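Local atomic coordinates of MSM0271 protein (Mycobacterium smegmatis, PDB entry 5SUH), a protein that probably serves as a trimeric, tandem-domain building block of the protein shell of a mycobacterial microcompartment, the RMM compartment. Residues A[129-141]-A[226-238]. Sequence-based numbering, arbitrary orientation.
Sequences NRAEDQLRPRVLF and ITTVLSAIEGQEH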
loop_
_atom_site.group_PDB
_atom_site.type_symbol
_atom_site.label_atom_id
_atom_site.label_comp_id
_atom_site.label_asym_id
_atom_site.label_seq_id
_atom_site.Cartn_x
_atom_site.Cartn_y
_atom_site.Cartn_z
ATOM N N ASN A 129 -14.757 11.260 34.096
ATOM C CA ASN A 129 -15.197 9.862 34.016
ATOM C C ASN A 129 -14.689 8.954 35.158
ATOM O O ASN A 129 -13.753 9.302 35.895
ATOM C CB ASN A 129 -14.776 9.254 32.676
ATOM C CG ASN A 129 -15.554 9.817 31.506
ATOM O OD1 ASN A 129 -16.712 9.495 31.311
ATOM N ND2 ASN A 129 -14.893 10.610 30.681
ATOM N N ARG A 130 -15.286 7.768 35.261
ATOM C CA ARG A 130 -14.803 6.719 36.159
ATOM C C ARG A 130 -14.597 5.404 35.429
ATOM O O ARG A 130 -15.143 5.195 34.340
ATOM C CB ARG A 130 -15.778 6.491 37.317
ATOM C CG ARG A 130 -16.187 7.733 38.043
ATOM C CD ARG A 130 -17.350 7.471 38.953
ATOM N NE ARG A 130 -17.742 8.709 39.629
ATOM C CZ ARG A 130 -18.827 8.877 40.380
ATOM N NH1 ARG A 130 -19.710 7.907 40.527
ATOM N NH2 ARG A 130 -19.042 10.051 40.949
ATOM N N ALA A 131 -13.826 4.510 36.040
ATOM C CA ALA A 131 -13.414 3.268 35.376
ATOM C C ALA A 131 -14.647 2.418 35.016
ATOM O O ALA A 131 -14.691 1.758 33.986
ATOM C CB ALA A 131 -12.464 2.473 36.274
ATOM N N GLU A 132 -15.673 2.462 35.850
ATOM C CA GLU A 132 -16.796 1.581 35.625
ATOM C C GLU A 132 -17.813 2.233 34.687
ATOM O O GLU A 132 -18.875 1.671 34.446
ATOM C CB GLU A 132 -17.424 1.141 36.968
ATOM C CG GLU A 132 -18.033 2.218 37.865
ATOM C CD GLU A 132 -17.033 2.919 38.798
ATOM O OE1 GLU A 132 -15.789 2.758 38.640
ATOM O OE2 GLU A 132 -17.525 3.599 39.738
ATOM N N ASP A 133 -17.456 3.383 34.109
ATOM C CA ASP A 133 -18.284 3.994 33.056
ATOM C C ASP A 133 -18.060 3.270 31.708
ATOM O O ASP A 133 -18.835 3.458 30.781
ATOM C CB ASP A 133 -17.930 5.485 32.833
ATOM C CG ASP A 133 -18.438 6.412 33.914
ATOM O OD1 ASP A 133 -19.435 6.096 34.606
ATOM O OD2 ASP A 133 -17.811 7.485 34.061
ATOM N N GLN A 134 -17.041 2.414 31.616
ATOM C CA GLN A 134 -16.793 1.662 30.381
ATOM C C GLN A 134 -17.887 0.620 30.079
ATOM O O GLN A 134 -18.726 0.294 30.945
ATOM C CB GLN A 134 -15.420 0.966 30.413
ATOM C CG GLN A 134 -15.366 -0.399 31.145
ATOM C CD GLN A 134 -13.954 -1.020 31.140
ATOM O OE1 GLN A 134 -13.152 -0.768 30.235
ATOM N NE2 GLN A 134 -13.672 -1.866 32.119
ATOM N N LEU A 135 -17.888 0.118 28.841
ATOM C CA LEU A 135 -18.783 -0.983 28.452
ATOM C C LEU A 135 -18.249 -2.333 28.926
ATOM O O LEU A 135 -17.051 -2.608 28.808
ATOM C CB LEU A 135 -18.979 -0.990 26.938
ATOM C CG LEU A 135 -19.780 0.182 26.350
ATOM C CD1 LEU A 135 -19.735 0.174 24.823
ATOM C CD2 LEU A 135 -21.216 0.050 26.797
ATOM N N ARG A 136 -19.129 -3.183 29.453
ATOM C CA ARG A 136 -18.676 -4.511 29.830
ATOM C C ARG A 136 -18.542 -5.341 28.540
ATOM O O ARG A 136 -19.316 -5.162 27.599
ATOM C CB ARG A 136 -19.615 -5.168 30.844
ATOM C CG ARG A 136 -20.788 -5.873 30.253
ATOM C CD ARG A 136 -21.498 -6.691 31.311
ATOM N NE ARG A 136 -22.819 -7.087 30.828
ATOM C CZ ARG A 136 -23.780 -7.610 31.584
ATOM N NH1 ARG A 136 -23.594 -7.787 32.887
ATOM N NH2 ARG A 136 -24.949 -7.916 31.037
ATOM N N PRO A 137 -17.554 -6.238 28.493
ATOM C CA PRO A 137 -17.299 -7.050 27.290
ATOM C C PRO A 137 -18.490 -7.901 26.874
ATOM O O PRO A 137 -19.161 -8.495 27.722
ATOM C CB PRO A 137 -16.128 -7.947 27.709
ATOM C CG PRO A 137 -15.418 -7.135 28.802
ATOM C CD PRO A 137 -16.526 -6.432 29.536
ATOM N N ARG A 138 -18.787 -7.884 25.579
ATOM C CA ARG A 138 -19.819 -8.746 25.020
ATOM C C ARG A 138 -19.188 -9.733 24.060
ATOM O O ARG A 138 -18.572 -9.336 23.076
ATOM C CB ARG A 138 -20.905 -7.961 24.292
ATOM C CG ARG A 138 -21.860 -8.882 23.546
ATOM C CD ARG A 138 -23.259 -8.318 23.474
ATOM N NE ARG A 138 -23.325 -7.069 22.722
ATOM C CZ ARG A 138 -23.629 -6.991 21.427
ATOM N NH1 ARG A 138 -23.915 -8.095 20.739
ATOM N NH2 ARG A 138 -23.664 -5.805 20.825
ATOM N N VAL A 139 -19.328 -11.018 24.371
ATOM C CA VAL A 139 -18.804 -12.069 23.524
ATOM C C VAL A 139 -19.692 -12.303 22.298
ATOM O O VAL A 139 -20.892 -12.511 22.435
ATOM C CB VAL A 139 -18.647 -13.318 24.328
ATOM C CG1 VAL A 139 -18.328 -14.464 23.425
ATOM C CG2 VAL A 139 -17.549 -13.086 25.378
ATOM N N LEU A 140 -19.105 -12.230 21.105
ATOM C CA LEU A 140 -19.867 -12.366 19.850
ATOM C C LEU A 140 -19.767 -13.773 19.263
ATOM O O LEU A 140 -20.706 -14.266 18.672
ATOM C CB LEU A 140 -19.383 -11.357 18.793
ATOM C CG LEU A 140 -19.594 -9.864 19.112
ATOM C CD1 LEU A 140 -19.077 -8.934 18.019
ATOM C CD2 LEU A 140 -21.042 -9.597 19.391
ATOM N N PHE A 141 -18.608 -14.404 19.427
ATOM C CA PHE A 141 -18.357 -15.726 18.874
ATOM C C PHE A 141 -17.060 -16.323 19.447
ATOM O O PHE A 141 -16.122 -15.597 19.787
ATOM C CB PHE A 141 -18.284 -15.658 17.329
ATOM C CG PHE A 141 -18.176 -17.006 16.659
ATOM C CD1 PHE A 141 -19.320 -17.774 16.413
ATOM C CD2 PHE A 141 -16.931 -17.519 16.290
ATOM C CE1 PHE A 141 -19.228 -19.022 15.808
ATOM C CE2 PHE A 141 -16.825 -18.776 15.687
ATOM C CZ PHE A 141 -17.980 -19.528 15.452
ATOM N N ILE A 226 -9.934 -16.991 29.054
ATOM C CA ILE A 226 -10.422 -15.750 28.465
ATOM C C ILE A 226 -11.876 -15.461 28.861
ATOM O O ILE A 226 -12.225 -14.331 29.211
ATOM C CB ILE A 226 -10.321 -15.770 26.935
ATOM C CG1 ILE A 226 -8.873 -15.723 26.481
ATOM C CG2 ILE A 226 -11.057 -14.577 26.315
ATOM C CD1 ILE A 226 -8.766 -15.907 24.938
ATOM N N THR A 227 -12.720 -16.486 28.786
ATOM C CA THR A 227 -14.120 -16.343 29.139
ATOM C C THR A 227 -14.269 -15.899 30.598
ATOM O O THR A 227 -15.145 -15.089 30.926
ATOM C CB THR A 227 -14.903 -17.667 28.881
ATOM O OG1 THR A 227 -14.757 -18.076 27.499
ATOM C CG2 THR A 227 -16.396 -17.532 29.223
ATOM N N THR A 228 -13.436 -16.440 31.481
ATOM C CA THR A 228 -13.498 -16.049 32.881
ATOM C C THR A 228 -13.059 -14.582 33.055
ATOM O O THR A 228 -13.751 -13.781 33.695
ATOM C CB THR A 228 -12.662 -16.991 33.771
ATOM O OG1 THR A 228 -13.297 -18.275 33.829
ATOM C CG2 THR A 228 -12.614 -16.468 35.170
ATOM N N VAL A 229 -11.922 -14.240 32.468
ATOM C CA VAL A 229 -11.399 -12.881 32.524
ATOM C C VAL A 229 -12.377 -11.818 32.037
ATOM O O VAL A 229 -12.571 -10.787 32.717
ATOM C CB VAL A 229 -10.115 -12.756 31.703
ATOM C CG1 VAL A 229 -9.710 -11.300 31.525
ATOM C CG2 VAL A 229 -9.033 -13.549 32.341
ATOM N N LEU A 230 -13.016 -12.070 30.896
ATOM C CA LEU A 230 -13.938 -11.079 30.344
ATOM C C LEU A 230 -15.178 -10.932 31.258
ATOM O O LEU A 230 -15.692 -9.824 31.444
ATOM C CB LEU A 230 -14.347 -11.437 28.913
ATOM C CG LEU A 230 -13.252 -11.423 27.834
ATOM C CD1 LEU A 230 -13.792 -11.771 26.483
ATOM C CD2 LEU A 230 -12.505 -10.094 27.742
ATOM N N SER A 231 -15.644 -12.033 31.846
ATOM C CA SER A 231 -16.816 -11.966 32.733
ATOM C C SER A 231 -16.551 -11.189 33.993
ATOM O O SER A 231 -17.439 -10.526 34.497
ATOM C CB SER A 231 -17.312 -13.351 33.131
ATOM O OG SER A 231 -17.910 -13.980 32.025
ATOM N N ALA A 232 -15.311 -11.216 34.465
ATOM C CA ALA A 232 -14.984 -10.595 35.741
ATOM C C ALA A 232 -14.880 -9.072 35.630
ATOM O O ALA A 232 -14.840 -8.368 36.632
ATOM C CB ALA A 232 -13.685 -11.178 36.279
ATOM N N ILE A 233 -14.877 -8.564 34.407
ATOM C CA ILE A 233 -14.703 -7.140 34.178
ATOM C C ILE A 233 -15.983 -6.308 34.388
ATOM O O ILE A 233 -17.050 -6.637 33.863
ATOM C CB ILE A 233 -14.154 -6.911 32.770
ATOM C CG1 ILE A 233 -12.744 -7.486 32.668
ATOM C CG2 ILE A 233 -14.141 -5.425 32.409
ATOM C CD1 ILE A 233 -12.117 -7.352 31.263
ATOM N N GLU A 234 -15.853 -5.218 35.148
ATOM C CA GLU A 234 -16.985 -4.357 35.526
ATOM C C GLU A 234 -17.243 -3.255 34.496
ATOM O O GLU A 234 -16.315 -2.552 34.092
ATOM C CB GLU A 234 -16.717 -3.681 36.884
ATOM C CG GLU A 234 -16.558 -4.612 38.080
ATOM C CD GLU A 234 -17.876 -5.171 38.583
ATOM O OE1 GLU A 234 -18.937 -4.642 38.184
ATOM O OE2 GLU A 234 -17.848 -6.135 39.381
ATOM N N GLY A 235 -18.504 -3.092 34.092
ATOM C CA GLY A 235 -18.886 -2.007 33.200
ATOM C C GLY A 235 -20.388 -1.848 33.015
ATOM O O GLY A 235 -21.164 -2.570 33.625
ATOM N N GLN A 236 -20.795 -0.916 32.149
ATOM C CA GLN A 236 -22.211 -0.648 31.894
ATOM C C GLN A 236 -22.762 -1.619 30.865
ATOM O O GLN A 236 -22.043 -2.500 30.400
ATOM C CB GLN A 236 -22.412 0.789 31.417
ATOM C CG GLN A 236 -22.051 1.840 32.459
ATOM C CD GLN A 236 -22.788 1.651 33.779
ATOM O OE1 GLN A 236 -24.001 1.381 33.810
ATOM N NE2 GLN A 236 -22.044 1.746 34.882
ATOM N N GLU A 237 -24.009 -1.414 30.449
ATOM C CA GLU A 237 -24.689 -2.363 29.569
ATOM C C GLU A 237 -24.917 -1.755 28.201
ATOM O O GLU A 237 -25.255 -0.577 28.082
ATOM C CB GLU A 237 -26.023 -2.784 30.171
ATOM C CG GLU A 237 -25.881 -3.344 31.569
ATOM C CD GLU A 237 -25.190 -4.687 31.589
ATOM O OE1 GLU A 237 -25.350 -5.447 30.611
ATOM O OE2 GLU A 237 -24.470 -4.970 32.574
ATOM N N HIS A 238 -24.674 -2.549 27.167
ATOM C CA HIS A 238 -24.822 -2.089 25.789
ATOM C C HIS A 238 -26.202 -1.565 25.416
ATOM O O HIS A 238 -26.347 -0.896 24.390
ATOM C CB HIS A 238 -24.405 -3.200 24.840
ATOM C CG HIS A 238 -22.961 -3.555 24.957
ATOM N ND1 HIS A 238 -22.171 -3.871 23.875
ATOM C CD2 HIS A 238 -22.151 -3.649 26.048
ATOM C CE1 HIS A 238 -20.948 -4.145 24.288
ATOM N NE2 HIS A 238 -20.916 -4.020 25.607
#
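Leu-135 and Gln-236 form a single backbone bridge: Gln-134 O accepts from Gln-236 N at 2.7 Å, and Arg-136 N donates to Gln-236 O at 3.1 Å. This ties the C-terminal tail, after helix 216-232, to the connector between helix 113-127 and strand 138-145, the strand that starts the second sheet of this tandem, circularly permuted BMC fold. Where the two segments cross, Gly-235 has no side chain on the side facing the connector, where there is no room for one, and its CA lies 3.2 Å from Gln-134 O. Gln-236 bends at CG (chi2 -55°), which brings NE2 to Glu-132 O at 3.2 Å, with that oxygen close to the plane of the amide. Gln-134 reaches across to the tail: its NE2 makes a weak bond to Glu-234 O, while its OE1 accepts from Tyr-36 N in strand 32-39.

On the helix side the packing is apolar. Pro-137 meets Leu-230 CB to CB at 4.1 Å, and its CD lies 3.9 Å from Ile-233 CG2; Val-139 CG2 touches Leu-230 CD1, the two side chains crossing at about a right angle. Phe-181 also touches Gln-134 and Pro-137.

At the outer end, the Glu-237 carboxylate sits over one face of the Arg-136 guanidinium, though its placement is doubtful. The His-238 ring has Leu-135 CD1 over one face, and its NE2 donates at 2.8 Å to Arg-136 O, nearly in line with the carbonyl bond.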